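Local coordinates for arginine decarboxylase (Campylobacter jejuni subsp. jejuni, PDB 3NZP), which probably catalyses the pyridoxal-phosphate-dependent decarboxylation of arginine to agmatine, an early step in polyamine and spermidine biosynthesis, at residues Pro464-Glu470 with Leu499-Asp503; Tyr4-Trp9 with Glu278-Lys283; Asn152-Glu158 with Pro178-Arg183; Leu160-Glu164 with Glu213-Leu218. All coordinates share one frame; numbering follows the deposited sequence.

Contact 1: Pro464-Glu470 with Leu499-Asp503; sequences PLDRLDE and LHDVD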
loop_
_atom_site.group_PDB
_atom_site.type_symbol
_atom_site.label_atom_id
_atom_site.label_comp_id
_atom_site.label_asym_id
_atom_site.label_seq_id
_atom_site.Cartn_x
_atom_site.Cartn_y
_atom_site.Cartn_z
ATOM N N PRO B 464 7.898 -16.627 -17.635
ATOM C CA PRO B 464 8.390 -17.856 -17.013
ATOM C C PRO B 464 9.907 -17.876 -17.005
ATOM O O PRO B 464 10.539 -17.234 -17.840
ATOM C CB PRO B 464 7.824 -18.942 -17.906
ATOM C CG PRO B 464 6.580 -18.315 -18.442
ATOM C CD PRO B 464 7.039 -16.940 -18.783
ATOM N N LEU B 465 10.493 -18.623 -16.079
ATOM C CA LEU B 465 11.942 -18.684 -16.005
ATOM C C LEU B 465 12.584 -19.622 -17.011
ATOM O O LEU B 465 13.775 -19.507 -17.307
ATOM C CB LEU B 465 12.384 -19.078 -14.602
ATOM C CG LEU B 465 12.602 -17.896 -13.653
ATOM C CD1 LEU B 465 11.310 -17.112 -13.506
ATOM C CD2 LEU B 465 13.086 -18.419 -12.305
ATOM N N ASP B 466 11.794 -20.547 -17.535
ATOM C CA ASP B 466 12.292 -21.518 -18.493
ATOM C C ASP B 466 11.163 -21.949 -19.413
ATOM O O ASP B 466 10.053 -21.409 -19.356
ATOM C CB ASP B 466 12.845 -22.738 -17.753
ATOM C CG ASP B 466 11.753 -23.559 -17.081
ATOM O OD1 ASP B 466 12.079 -24.577 -16.426
ATOM O OD2 ASP B 466 10.558 -23.194 -17.204
ATOM N N ARG B 467 11.454 -22.938 -20.251
ATOM C CA ARG B 467 10.486 -23.469 -21.199
ATOM C C ARG B 467 10.136 -22.396 -22.238
ATOM O O ARG B 467 9.048 -22.395 -22.813
ATOM C CB ARG B 467 9.232 -23.918 -20.452
ATOM C CG ARG B 467 8.605 -25.177 -21.007
ATOM C CD ARG B 467 7.347 -25.520 -20.243
ATOM N NE ARG B 467 7.642 -25.755 -18.831
ATOM C CZ ARG B 467 7.825 -26.954 -18.289
ATOM N NH1 ARG B 467 8.097 -27.053 -16.990
ATOM N NH2 ARG B 467 7.714 -28.046 -19.045
ATOM N N LEU B 468 11.086 -21.495 -22.483
ATOM C CA LEU B 468 10.915 -20.393 -23.432
ATOM C C LEU B 468 11.105 -20.807 -24.882
ATOM O O LEU B 468 10.628 -20.126 -25.796
ATOM C CB LEU B 468 11.887 -19.264 -23.088
ATOM C CG LEU B 468 11.588 -18.597 -21.743
ATOM C CD1 LEU B 468 12.765 -17.724 -21.306
ATOM C CD2 LEU B 468 10.300 -17.788 -21.876
ATOM N N ASP B 469 11.819 -21.913 -25.085
ATOM C CA ASP B 469 12.064 -22.440 -26.426
ATOM C C ASP B 469 10.750 -22.989 -27.000
ATOM O O ASP B 469 10.644 -23.243 -28.198
ATOM C CB ASP B 469 13.135 -23.534 -26.361
ATOM C CG ASP B 469 12.833 -24.594 -25.304
ATOM O OD1 ASP B 469 13.756 -25.363 -24.955
ATOM O OD2 ASP B 469 11.683 -24.666 -24.819
ATOM N N GLU B 470 9.752 -23.147 -26.131
ATOM C CA GLU B 470 8.429 -23.641 -26.509
ATOM C C GLU B 470 7.444 -22.484 -26.563
ATOM O O GLU B 470 7.595 -21.497 -25.849
ATOM C CB GLU B 470 7.931 -24.654 -25.487
ATOM C CG GLU B 470 8.784 -25.891 -25.387
ATOM C CD GLU B 470 8.481 -26.699 -24.141
ATOM O OE1 GLU B 470 7.289 -27.017 -23.907
ATOM O OE2 GLU B 470 9.441 -27.014 -23.396
ATOM N N LEU B 499 0.944 -18.421 -20.860
ATOM C CA LEU B 499 1.880 -19.303 -20.155
ATOM C C LEU B 499 1.763 -20.728 -20.662
ATOM O O LEU B 499 0.711 -21.130 -21.157
ATOM C CB LEU B 499 1.598 -19.296 -18.656
ATOM C CG LEU B 499 1.824 -17.944 -18.000
ATOM C CD1 LEU B 499 1.280 -17.973 -16.594
ATOM C CD2 LEU B 499 3.315 -17.623 -18.019
ATOM N N HIS B 500 2.835 -21.495 -20.523
ATOM C CA HIS B 500 2.828 -22.874 -20.987
ATOM C C HIS B 500 1.927 -23.761 -20.135
ATOM O O HIS B 500 1.818 -23.582 -18.924
ATOM C CB HIS B 500 4.257 -23.429 -21.004
ATOM C CG HIS B 500 5.246 -22.520 -21.667
ATOM N ND1 HIS B 500 5.742 -21.390 -21.052
ATOM C CD2 HIS B 500 5.807 -22.554 -22.899
ATOM C CE1 HIS B 500 6.566 -20.769 -21.876
ATOM N NE2 HIS B 500 6.622 -21.454 -23.004
ATOM N N ASP B 501 1.263 -24.710 -20.783
ATOM C CA ASP B 501 0.379 -25.630 -20.083
ATOM C C ASP B 501 1.249 -26.678 -19.411
ATOM O O ASP B 501 1.667 -27.640 -20.044
ATOM C CB ASP B 501 -0.570 -26.310 -21.070
ATOM C CG ASP B 501 -1.579 -27.198 -20.380
ATOM O OD1 ASP B 501 -2.412 -27.806 -21.078
ATOM O OD2 ASP B 501 -1.537 -27.285 -19.133
ATOM N N VAL B 502 1.526 -26.492 -18.131
ATOM C CA VAL B 502 2.373 -27.432 -17.420
ATOM C C VAL B 502 1.613 -28.203 -16.350
ATOM O O VAL B 502 0.489 -27.850 -16.002
ATOM C CB VAL B 502 3.552 -26.697 -16.762
ATOM C CG1 VAL B 502 4.432 -26.058 -17.832
ATOM C CG2 VAL B 502 3.019 -25.637 -15.813
ATOM N N ASP B 503 2.233 -29.262 -15.838
ATOM C CA ASP B 503 1.627 -30.075 -14.792
ATOM C C ASP B 503 2.351 -29.790 -13.481
ATOM O O ASP B 503 3.456 -30.286 -13.253
ATOM C CB ASP B 503 1.754 -31.559 -15.140
ATOM C CG ASP B 503 1.003 -32.454 -14.167
ATOM O OD1 ASP B 503 1.013 -33.688 -14.368
ATOM O OD2 ASP B 503 0.399 -31.925 -13.205
#
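His500 reaches across from Leu499-Asp503 and lies against the turn that follows Pro464. This is the densely packed part of the contact. The aliphatic start of Arg467 covers one face of the imidazole. Arg467 CB sits 4.2 Å from the centroid of the His500 ring, almost exactly on the ring normal, a CH-pi contact. At the rim the ring is held by polar partners, with Pro464 CG also near its edge. His500 NE2 donates to Glu470 O at 3.0 Å, with an N-H...O angle of 149°. The acceptor lies close to the imidazole plane, but the donor stands well above the carbonyl plane of Glu470. His500 ND1 is bonded to Tyr509 OH, so both ring nitrogens have partners and the rotation of the ring is fixed. Pro464 is buried beside it, with its CG 3.4 Å from Leu499 CD2.

Both segments are loops attached to the mixed beta sheet, the second domain of this decarboxylase family beside the pyridoxal-binding barrel. Pro464 ends strand 462-464, and Leu499-Asp503 leads toward its antiparallel neighbour 510-513.

Arg467 bends at its third torsion (chi3 -61°) and brings its guanidinium over Val502. Val502 CG1 lies over one face, near the rim, 3.4 Å from Arg467 NE. The charged end continues to a salt bridge with Glu507. The solvent side is looser: Glu470 is exposed, and its CB comes only within 4.0 Å of His500 CD2.

Contact 2: Tyr4-Trp9 with Glu278-Lys283; sequences YGIDIW and EYSQFK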
loop_
_atom_site.group_PDB
_atom_site.type_symbol
_atom_site.label_atom_id
_atom_site.label_comp_id
_atom_site.label_asym_id
_atom_site.label_seq_id
_atom_site.Cartn_x
_atom_site.Cartn_y
_atom_site.Cartn_z
ATOM N N TYR B 4 8.125 -12.430 -24.458
ATOM C CA TYR B 4 7.513 -11.657 -23.386
ATOM C C TYR B 4 8.035 -10.212 -23.379
ATOM O O TYR B 4 8.129 -9.580 -22.327
ATOM C CB TYR B 4 7.791 -12.338 -22.038
ATOM C CG TYR B 4 7.108 -13.689 -21.890
ATOM C CD1 TYR B 4 5.744 -13.777 -21.566
ATOM C CD2 TYR B 4 7.805 -14.882 -22.134
ATOM C CE1 TYR B 4 5.089 -15.015 -21.497
ATOM C CE2 TYR B 4 7.155 -16.125 -22.069
ATOM C CZ TYR B 4 5.800 -16.178 -21.753
ATOM O OH TYR B 4 5.155 -17.383 -21.729
ATOM N N GLY B 5 8.361 -9.703 -24.565
ATOM C CA GLY B 5 8.868 -8.349 -24.696
ATOM C C GLY B 5 10.177 -8.123 -23.970
ATOM O O GLY B 5 10.518 -6.994 -23.611
ATOM N N ILE B 6 10.927 -9.194 -23.759
ATOM C CA ILE B 6 12.191 -9.087 -23.053
ATOM C C ILE B 6 13.106 -8.044 -23.685
ATOM O O ILE B 6 14.091 -7.617 -23.084
ATOM C CB ILE B 6 12.906 -10.451 -23.018
ATOM C CG1 ILE B 6 14.136 -10.378 -22.105
ATOM C CG2 ILE B 6 13.254 -10.870 -24.425
ATOM C CD1 ILE B 6 14.810 -11.715 -21.854
ATOM N N ASP B 7 12.776 -7.622 -24.899
ATOM C CA ASP B 7 13.598 -6.636 -25.582
ATOM C C ASP B 7 13.183 -5.208 -25.270
ATOM O O ASP B 7 13.994 -4.285 -25.364
ATOM C CB ASP B 7 13.561 -6.884 -27.088
ATOM C CG ASP B 7 14.604 -7.908 -27.538
ATOM O OD1 ASP B 7 14.558 -8.313 -28.720
ATOM O OD2 ASP B 7 15.472 -8.296 -26.720
ATOM N N ILE B 8 11.924 -5.031 -24.887
ATOM C CA ILE B 8 11.409 -3.711 -24.555
ATOM C C ILE B 8 11.859 -3.281 -23.157
ATOM O O ILE B 8 12.647 -2.346 -23.002
ATOM C CB ILE B 8 9.888 -3.704 -24.603
ATOM C CG1 ILE B 8 9.413 -4.205 -25.964
ATOM C CG2 ILE B 8 9.370 -2.318 -24.324
ATOM C CD1 ILE B 8 7.897 -4.302 -26.083
ATOM N N TRP B 9 11.357 -3.979 -22.142
ATOM C CA TRP B 9 11.688 -3.675 -20.753
ATOM C C TRP B 9 13.008 -4.296 -20.326
ATOM O O TRP B 9 13.656 -3.819 -19.396
ATOM C CB TRP B 9 10.596 -4.189 -19.810
ATOM C CG TRP B 9 10.451 -5.682 -19.823
ATOM C CD1 TRP B 9 9.600 -6.411 -20.595
ATOM C CD2 TRP B 9 11.248 -6.631 -19.092
ATOM N NE1 TRP B 9 9.817 -7.753 -20.401
ATOM C CE2 TRP B 9 10.820 -7.918 -19.488
ATOM C CE3 TRP B 9 12.279 -6.517 -18.153
ATOM C CZ2 TRP B 9 11.392 -9.089 -18.974
ATOM C CZ3 TRP B 9 12.851 -7.688 -17.641
ATOM C CH2 TRP B 9 12.403 -8.954 -18.056
ATOM N N GLU B 278 11.333 1.856 -18.259
ATOM C CA GLU B 278 10.486 1.146 -19.208
ATOM C C GLU B 278 9.939 -0.147 -18.597
ATOM O O GLU B 278 10.688 -1.098 -18.383
ATOM C CB GLU B 278 11.257 0.810 -20.479
ATOM C CG GLU B 278 10.354 0.206 -21.538
ATOM C CD GLU B 278 9.179 1.122 -21.853
ATOM O OE1 GLU B 278 9.423 2.253 -22.342
ATOM O OE2 GLU B 278 8.021 0.720 -21.596
ATOM N N TYR B 279 8.636 -0.174 -18.327
ATOM C CA TYR B 279 7.978 -1.328 -17.710
ATOM C C TYR B 279 7.159 -2.140 -18.709
ATOM O O TYR B 279 6.828 -3.305 -18.473
ATOM C CB TYR B 279 7.065 -0.846 -16.578
ATOM C CG TYR B 279 7.792 -0.388 -15.325
ATOM C CD1 TYR B 279 8.262 -1.315 -14.401
ATOM C CD2 TYR B 279 7.988 0.966 -15.051
ATOM C CE1 TYR B 279 8.903 -0.912 -13.232
ATOM C CE2 TYR B 279 8.631 1.386 -13.878
ATOM C CZ TYR B 279 9.082 0.436 -12.975
ATOM O OH TYR B 279 9.711 0.812 -11.796
ATOM N N SER B 280 6.825 -1.503 -19.820
ATOM C CA SER B 280 6.041 -2.138 -20.859
ATOM C C SER B 280 6.711 -3.365 -21.455
ATOM O O SER B 280 7.894 -3.331 -21.784
ATOM C CB SER B 280 5.773 -1.149 -21.970
ATOM O OG SER B 280 5.328 -1.847 -23.108
ATOM N N GLN B 281 5.942 -4.447 -21.598
ATOM C CA GLN B 281 6.443 -5.701 -22.182
ATOM C C GLN B 281 5.578 -6.087 -23.381
ATOM O O GLN B 281 5.620 -7.224 -23.856
ATOM C CB GLN B 281 6.429 -6.840 -21.155
ATOM C CG GLN B 281 5.040 -7.347 -20.774
ATOM C CD GLN B 281 5.083 -8.540 -19.819
ATOM O OE1 GLN B 281 5.808 -9.507 -20.052
ATOM N NE2 GLN B 281 4.298 -8.476 -18.746
ATOM N N PHE B 282 4.793 -5.123 -23.858
ATOM C CA PHE B 282 3.911 -5.320 -24.998
ATOM C C PHE B 282 4.215 -4.307 -26.096
ATOM O O PHE B 282 4.313 -3.101 -25.847
ATOM C CB PHE B 282 2.452 -5.199 -24.560
ATOM C CG PHE B 282 2.015 -6.288 -23.627
ATOM C CD1 PHE B 282 1.806 -7.579 -24.096
ATOM C CD2 PHE B 282 1.848 -6.035 -22.271
ATOM C CE1 PHE B 282 1.438 -8.606 -23.229
ATOM C CE2 PHE B 282 1.480 -7.057 -21.396
ATOM C CZ PHE B 282 1.278 -8.345 -21.878
ATOM N N LYS B 283 4.370 -4.823 -27.310
ATOM C CA LYS B 283 4.674 -4.016 -28.481
ATOM C C LYS B 283 3.687 -2.859 -28.623
ATOM O O LYS B 283 2.475 -3.033 -28.469
ATOM C CB LYS B 283 4.639 -4.905 -29.734
ATOM C CG LYS B 283 5.160 -4.240 -31.008
ATOM C CD LYS B 283 5.203 -5.206 -32.198
ATOM C CE LYS B 283 3.809 -5.661 -32.640
ATOM N NZ LYS B 283 2.947 -4.545 -33.119
#
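Ile8 and Trp9 of the N-terminal loop rest on Glu278-Lys283, a loop that follows strand 268-272 of the TIM-type barrel. The contact ties the start of the chain to the pyridoxal-binding domain.

Ile8 can be followed outward. Its CB is 3.5 Å from Ser280 O. There the side chain branches. CG2, placed opposite the backbone N, turns to the same carbonyl and also meets the aliphatic part of Glu278, 3.9 Å from Glu278 CG. The other branch runs through CG1 to CD1, which ends over the backbone further along, 3.7 Å from Phe282 C. Ile8 thus spans the loop from Glu278 to Lys283.

Trp9 lies alongside Gln281, and its CB packs on the carbonyls of Glu278 and Ser280. The carboxylate of Glu278 is held within its own loop, taking Ser280 N and Ser287 N on OE2. On the far side of this loop, Tyr279 OH is bonded to Arg323, a pyridoxal-phosphate ligand.

Gly5 brings its backbone against the loop, with its CA 3.5 Å from Gln281 O in a CA-H...O contact. The N-terminal turn is fastened by the indole: Trp9 NE1 donates to Tyr4 O at 3.1 Å, with the acceptor nearly in the ring plane.

Contact 3: Asn152-Glu158 with Pro178-Arg183; sequences NITLTIE and PNIGLR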
loop_
_atom_site.group_PDB
_atom_site.type_symbol
_atom_site.label_atom_id
_atom_site.label_comp_id
_atom_site.label_asym_id
_atom_site.label_seq_id
_atom_site.Cartn_x
_atom_site.Cartn_y
_atom_site.Cartn_z
ATOM N N ASN B 152 30.081 15.679 2.777
ATOM C CA ASN B 152 29.698 16.721 1.852
ATOM C C ASN B 152 28.173 16.803 1.864
ATOM O O ASN B 152 27.516 16.384 0.911
ATOM C CB ASN B 152 30.197 16.357 0.472
ATOM C CG ASN B 152 29.830 17.379 -0.554
ATOM O OD1 ASN B 152 30.160 17.227 -1.727
ATOM N ND2 ASN B 152 29.144 18.435 -0.129
ATOM N N ILE B 153 27.607 17.346 2.941
ATOM C CA ILE B 153 26.155 17.423 3.061
ATOM C C ILE B 153 25.564 18.772 2.670
ATOM O O ILE B 153 26.178 19.818 2.881
ATOM C CB ILE B 153 25.708 17.043 4.499
ATOM C CG1 ILE B 153 24.186 16.982 4.579
ATOM C CG2 ILE B 153 26.251 18.038 5.500
ATOM C CD1 ILE B 153 23.659 16.465 5.906
ATOM N N THR B 154 24.372 18.730 2.078
ATOM C CA THR B 154 23.650 19.928 1.645
ATOM C C THR B 154 22.229 19.855 2.179
ATOM O O THR B 154 21.502 18.905 1.888
ATOM C CB THR B 154 23.560 20.021 0.085
ATOM O OG1 THR B 154 24.873 20.171 -0.477
ATOM C CG2 THR B 154 22.695 21.206 -0.337
ATOM N N LEU B 155 21.826 20.847 2.966
ATOM C CA LEU B 155 20.462 20.879 3.499
ATOM C C LEU B 155 19.591 21.700 2.566
ATOM O O LEU B 155 19.792 22.902 2.421
ATOM C CB LEU B 155 20.439 21.525 4.885
ATOM C CG LEU B 155 20.491 20.617 6.109
ATOM C CD1 LEU B 155 21.321 19.388 5.858
ATOM C CD2 LEU B 155 21.040 21.418 7.260
ATOM N N THR B 156 18.621 21.059 1.931
ATOM C CA THR B 156 17.732 21.771 1.027
ATOM C C THR B 156 16.517 22.336 1.781
ATOM O O THR B 156 15.699 21.573 2.302
ATOM C CB THR B 156 17.253 20.839 -0.098
ATOM O OG1 THR B 156 18.378 20.378 -0.852
ATOM C CG2 THR B 156 16.301 21.564 -1.016
ATOM N N ILE B 157 16.411 23.666 1.835
ATOM C CA ILE B 157 15.310 24.356 2.519
ATOM C C ILE B 157 13.987 24.241 1.762
ATOM O O ILE B 157 13.940 24.431 0.551
ATOM C CB ILE B 157 15.626 25.883 2.716
ATOM C CG1 ILE B 157 16.565 26.067 3.899
ATOM C CG2 ILE B 157 14.363 26.681 2.981
ATOM C CD1 ILE B 157 17.934 25.528 3.647
ATOM N N GLU B 158 12.915 23.943 2.488
ATOM C CA GLU B 158 11.595 23.809 1.890
ATOM C C GLU B 158 10.800 25.091 2.132
ATOM O O GLU B 158 9.847 25.381 1.414
ATOM C CB GLU B 158 10.857 22.631 2.521
ATOM C CG GLU B 158 11.642 21.332 2.528
ATOM C CD GLU B 158 11.837 20.768 1.138
ATOM O OE1 GLU B 158 10.849 20.772 0.375
ATOM O OE2 GLU B 158 12.962 20.316 0.813
ATOM N N PRO B 178 26.989 22.932 7.061
ATOM C CA PRO B 178 26.508 22.288 5.839
ATOM C C PRO B 178 26.211 23.274 4.724
ATOM O O PRO B 178 26.101 24.484 4.943
ATOM C CB PRO B 178 25.264 21.549 6.314
ATOM C CG PRO B 178 24.757 22.422 7.421
ATOM C CD PRO B 178 25.998 22.823 8.151
ATOM N N ASN B 179 26.109 22.749 3.514
ATOM C CA ASN B 179 25.793 23.568 2.366
ATOM C C ASN B 179 24.302 23.760 2.362
ATOM O O ASN B 179 23.550 22.860 2.725
ATOM C CB ASN B 179 26.213 22.872 1.090
ATOM C CG ASN B 179 27.646 23.110 0.772
ATOM O OD1 ASN B 179 28.237 22.405 -0.059
ATOM N ND2 ASN B 179 28.233 24.121 1.424
ATOM N N ILE B 180 23.869 24.937 1.943
ATOM C CA ILE B 180 22.455 25.233 1.906
ATOM C C ILE B 180 21.887 25.106 0.495
ATOM O O ILE B 180 22.478 25.589 -0.465
ATOM C CB ILE B 180 22.209 26.643 2.440
ATOM C CG1 ILE B 180 22.590 26.701 3.925
ATOM C CG2 ILE B 180 20.767 27.033 2.205
ATOM C CD1 ILE B 180 22.466 28.077 4.556
ATOM N N GLY B 181 20.750 24.432 0.366
ATOM C CA GLY B 181 20.130 24.286 -0.941
ATOM C C GLY B 181 18.743 24.899 -0.903
ATOM O O GLY B 181 18.083 24.855 0.138
ATOM N N LEU B 182 18.286 25.488 -2.006
ATOM C CA LEU B 182 16.943 26.081 -2.011
ATOM C C LEU B 182 16.031 25.368 -3.001
ATOM O O LEU B 182 16.338 25.296 -4.187
ATOM C CB LEU B 182 17.002 27.577 -2.359
ATOM C CG LEU B 182 17.767 28.495 -1.404
ATOM C CD1 LEU B 182 17.591 29.931 -1.848
ATOM C CD2 LEU B 182 17.249 28.322 0.012
ATOM N N ARG B 183 14.921 24.827 -2.513
ATOM C CA ARG B 183 13.984 24.129 -3.382
ATOM C C ARG B 183 13.083 25.164 -4.038
ATOM O O ARG B 183 12.311 25.847 -3.365
ATOM C CB ARG B 183 13.124 23.147 -2.580
ATOM C CG ARG B 183 12.210 22.313 -3.441
ATOM C CD ARG B 183 11.310 21.439 -2.615
ATOM N NE ARG B 183 10.481 20.586 -3.461
ATOM C CZ ARG B 183 9.472 19.834 -3.024
ATOM N NH1 ARG B 183 8.785 19.097 -3.891
ATOM N NH2 ARG B 183 9.141 19.816 -1.734
#
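Ile157 and Ile180 meet in the apolar centre of this strand pair, with Ile157 CD1 3.5 Å from Ile180 CG2. Leu182 joins them on the same face of the sheet, bringing its CD2 4.0 Å from Ile157 CB. Leu155 also faces this way and touches Pro178 CG through its CD2. Helices 160-170 and 208-220 pack on this layer.

Five hydrogen bonds of the parallel pairing join the strands, from Asn179 N to Ile153 O at one end to Arg183 N to Ile157 O at the other. Leu155 and Ile157 donate to Asn179 O and Gly181 O. The opposite face carries Thr154, Thr156, Asn179 and Gly181. Lacking a side chain, Gly181 lets the two threonines come close over it, with Thr154 CG2 3.8 Å from Gly181 N.

The polar edge lies at the C-terminal ends of the strands. Arg183 is extended, with CG opposite the backbone N (chi1 -175°), and reaches across Glu158 at a slant, the carboxylate and guanidinium planes 55° apart. Its NH2 forms a salt bridge to Glu158 OE1 at 2.9 Å, with an N-H...O angle of 158°. The oxygen sits at the guanidinium edge, near its plane.

Arg183 comes about 4 Å from the cofactor ligand His233, side chain to side chain. Strands 152-157 and 179-183 belong to one beta-alpha-beta unit of the TIM barrel, whose C-terminal strand ends carry the pyridoxal-phosphate site.

Contact 4: Leu160-Glu164 with Glu213-Leu218; sequences LNELE and EAVNLL
Leu163 is the main bump of this helix pair. It points from helix 160-170 into the hollow made by Ala214, Leu217 and Leu218 of helix 208-220. Its CG stands opposite the backbone N (chi1 -176°), which carries the two methyls across the gap. They then part. CD2 settles over the small Ala214, 3.9 Å from Ala214 CB and 3.6 Å from Ala214 O, and has Leu217 CD1 beside it. Leu163 CD1 goes to the inner side and meets Leu218 CD2 at 3.6 Å. Alanine at the floor of the hollow leaves room for the leucine to come near the helix backbone.

Leu160, one turn earlier, is a second bump. Its CD1 leans toward Ala214 CB at 4.2 Å. Its CD2 lies against the side chain of Glu213, which crosses it at about a right angle and comes within 3.8 Å through OE1. In return, Leu217 projects toward helix 160-170. It fits between Leu163 and the bent side chain of Glu164, which crosses it nearly at right angles on the exposed side.

The two short helical segments run almost parallel, 7° apart, with axes 10.5 Å from each other. At that spacing the leucine side chains bridge the gap between them.

The outer end of the contact reaches the second subunit, where Glu213 OE2 makes a salt bridge to Lys348 of that chain and Leu160 packs on its Glu343. On the inner side, Ala214 rests on Leu182 and Leu218 on Ile180. The helices are successive members of the outer layer of the barrel, and strand 179-183 lies beneath helix 208-220.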
loop_
_atom_site.group_PDB
_atom_site.type_symbol
_atom_site.label_atom_id
_atom_site.label_comp_id
_atom_site.label_asym_id
_atom_site.label_seq_id
_atom_site.Cartn_x
_atom_site.Cartn_y
_atom_site.Cartn_z
ATOM N N LEU B 160 11.173 29.347 4.161
ATOM C CA LEU B 160 11.972 30.360 4.861
ATOM C C LEU B 160 12.222 30.004 6.319
ATOM O O LEU B 160 13.322 30.188 6.847
ATOM C CB LEU B 160 11.298 31.723 4.779
ATOM C CG LEU B 160 11.868 32.653 3.703
ATOM C CD1 LEU B 160 11.966 31.935 2.363
ATOM C CD2 LEU B 160 10.974 33.863 3.583
ATOM N N ASN B 161 11.185 29.489 6.965
ATOM C CA ASN B 161 11.286 29.080 8.348
ATOM C C ASN B 161 12.490 28.185 8.609
ATOM O O ASN B 161 13.257 28.419 9.541
ATOM C CB ASN B 161 10.022 28.356 8.758
ATOM C CG ASN B 161 9.420 28.950 9.994
ATOM O OD1 ASN B 161 8.972 30.108 9.990
ATOM N ND2 ASN B 161 9.413 28.168 11.083
ATOM N N GLU B 162 12.640 27.145 7.792
ATOM C CA GLU B 162 13.765 26.227 7.937
ATOM C C GLU B 162 15.090 26.952 7.793
ATOM O O GLU B 162 16.075 26.604 8.451
ATOM C CB GLU B 162 13.720 25.134 6.882
ATOM C CG GLU B 162 12.549 24.219 6.993
ATOM C CD GLU B 162 12.582 23.118 5.936
ATOM O OE1 GLU B 162 11.672 22.248 5.970
ATOM O OE2 GLU B 162 13.513 23.127 5.080
ATOM N N LEU B 163 15.110 27.955 6.918
ATOM C CA LEU B 163 16.324 28.722 6.671
ATOM C C LEU B 163 16.728 29.426 7.949
ATOM O O LEU B 163 17.888 29.376 8.374
ATOM C CB LEU B 163 16.101 29.743 5.559
ATOM C CG LEU B 163 17.318 30.560 5.119
ATOM C CD1 LEU B 163 18.452 29.639 4.670
ATOM C CD2 LEU B 163 16.904 31.505 3.993
ATOM N N GLU B 164 15.755 30.073 8.570
ATOM C CA GLU B 164 15.996 30.783 9.817
ATOM C C GLU B 164 16.569 29.821 10.847
ATOM O O GLU B 164 17.563 30.119 11.500
ATOM C CB GLU B 164 14.686 31.377 10.309
ATOM C CG GLU B 164 13.944 32.071 9.194
ATOM C CD GLU B 164 13.550 33.467 9.571
ATOM O OE1 GLU B 164 12.817 33.613 10.569
ATOM O OE2 GLU B 164 13.978 34.415 8.881
ATOM N N GLU B 213 13.901 36.873 -0.581
ATOM C CA GLU B 213 14.077 37.039 0.853
ATOM C C GLU B 213 15.133 36.062 1.338
ATOM O O GLU B 213 16.021 36.418 2.118
ATOM C CB GLU B 213 12.765 36.771 1.581
ATOM C CG GLU B 213 11.654 37.685 1.145
ATOM C CD GLU B 213 10.358 37.421 1.872
ATOM O OE1 GLU B 213 10.324 37.578 3.114
ATOM O OE2 GLU B 213 9.374 37.056 1.194
ATOM N N ALA B 214 15.027 34.825 0.864
ATOM C CA ALA B 214 15.967 33.779 1.241
ATOM C C ALA B 214 17.399 34.252 1.004
ATOM O O ALA B 214 18.258 34.092 1.868
ATOM C CB ALA B 214 15.689 32.524 0.448
ATOM N N VAL B 215 17.651 34.842 -0.161
ATOM C CA VAL B 215 18.988 35.324 -0.485
ATOM C C VAL B 215 19.399 36.473 0.416
ATOM O O VAL B 215 20.545 36.546 0.851
ATOM C CB VAL B 215 19.094 35.775 -1.946
ATOM C CG1 VAL B 215 20.390 36.531 -2.181
ATOM C CG2 VAL B 215 19.032 34.570 -2.848
ATOM N N ASN B 216 18.474 37.378 0.698
ATOM C CA ASN B 216 18.816 38.486 1.565
ATOM C C ASN B 216 19.188 37.947 2.943
ATOM O O ASN B 216 20.240 38.297 3.474
ATOM C CB ASN B 216 17.666 39.491 1.653
ATOM C CG ASN B 216 17.465 40.250 0.345
ATOM O OD1 ASN B 216 18.440 40.644 -0.310
ATOM N ND2 ASN B 216 16.209 40.467 -0.036
ATOM N N LEU B 217 18.353 37.080 3.513
ATOM C CA LEU B 217 18.661 36.506 4.818
ATOM C C LEU B 217 20.069 35.922 4.850
ATOM O O LEU B 217 20.860 36.220 5.745
ATOM C CB LEU B 217 17.672 35.405 5.184
ATOM C CG LEU B 217 16.417 35.856 5.925
ATOM C CD1 LEU B 217 15.524 34.656 6.181
ATOM C CD2 LEU B 217 16.807 36.513 7.222
ATOM N N LEU B 218 20.390 35.078 3.878
ATOM C CA LEU B 218 21.711 34.485 3.844
ATOM C C LEU B 218 22.759 35.577 3.739
ATOM O O LEU B 218 23.849 35.476 4.308
ATOM C CB LEU B 218 21.844 33.535 2.657
ATOM C CG LEU B 218 21.037 32.243 2.760
ATOM C CD1 LEU B 218 21.175 31.483 1.464
ATOM C CD2 LEU B 218 21.517 31.400 3.931
#

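In the fold
Contacts 3 and 4 belong to the same part of the barrel, with centres 12 Å apart. Contact 3 is buried sheet, held by backbone hydrogen bonds and one salt bridge near the cofactor. Contact 4 is the partly buried helix layer outside it, purely packing between its segments, with acidic side chains at its rim and a salt bridge to the second subunit. They touch where Ile180 CD1 meets Leu218 CD2 at 3.5 Å. Contacts 1 and 2 join loops instead. They meet through Tyr4, whose CZ is 3.3 Å from Pro464 CD. Contact 1 is the more buried and centres on a histidine; contact 2 is partly buried and links barrel and N-terminus.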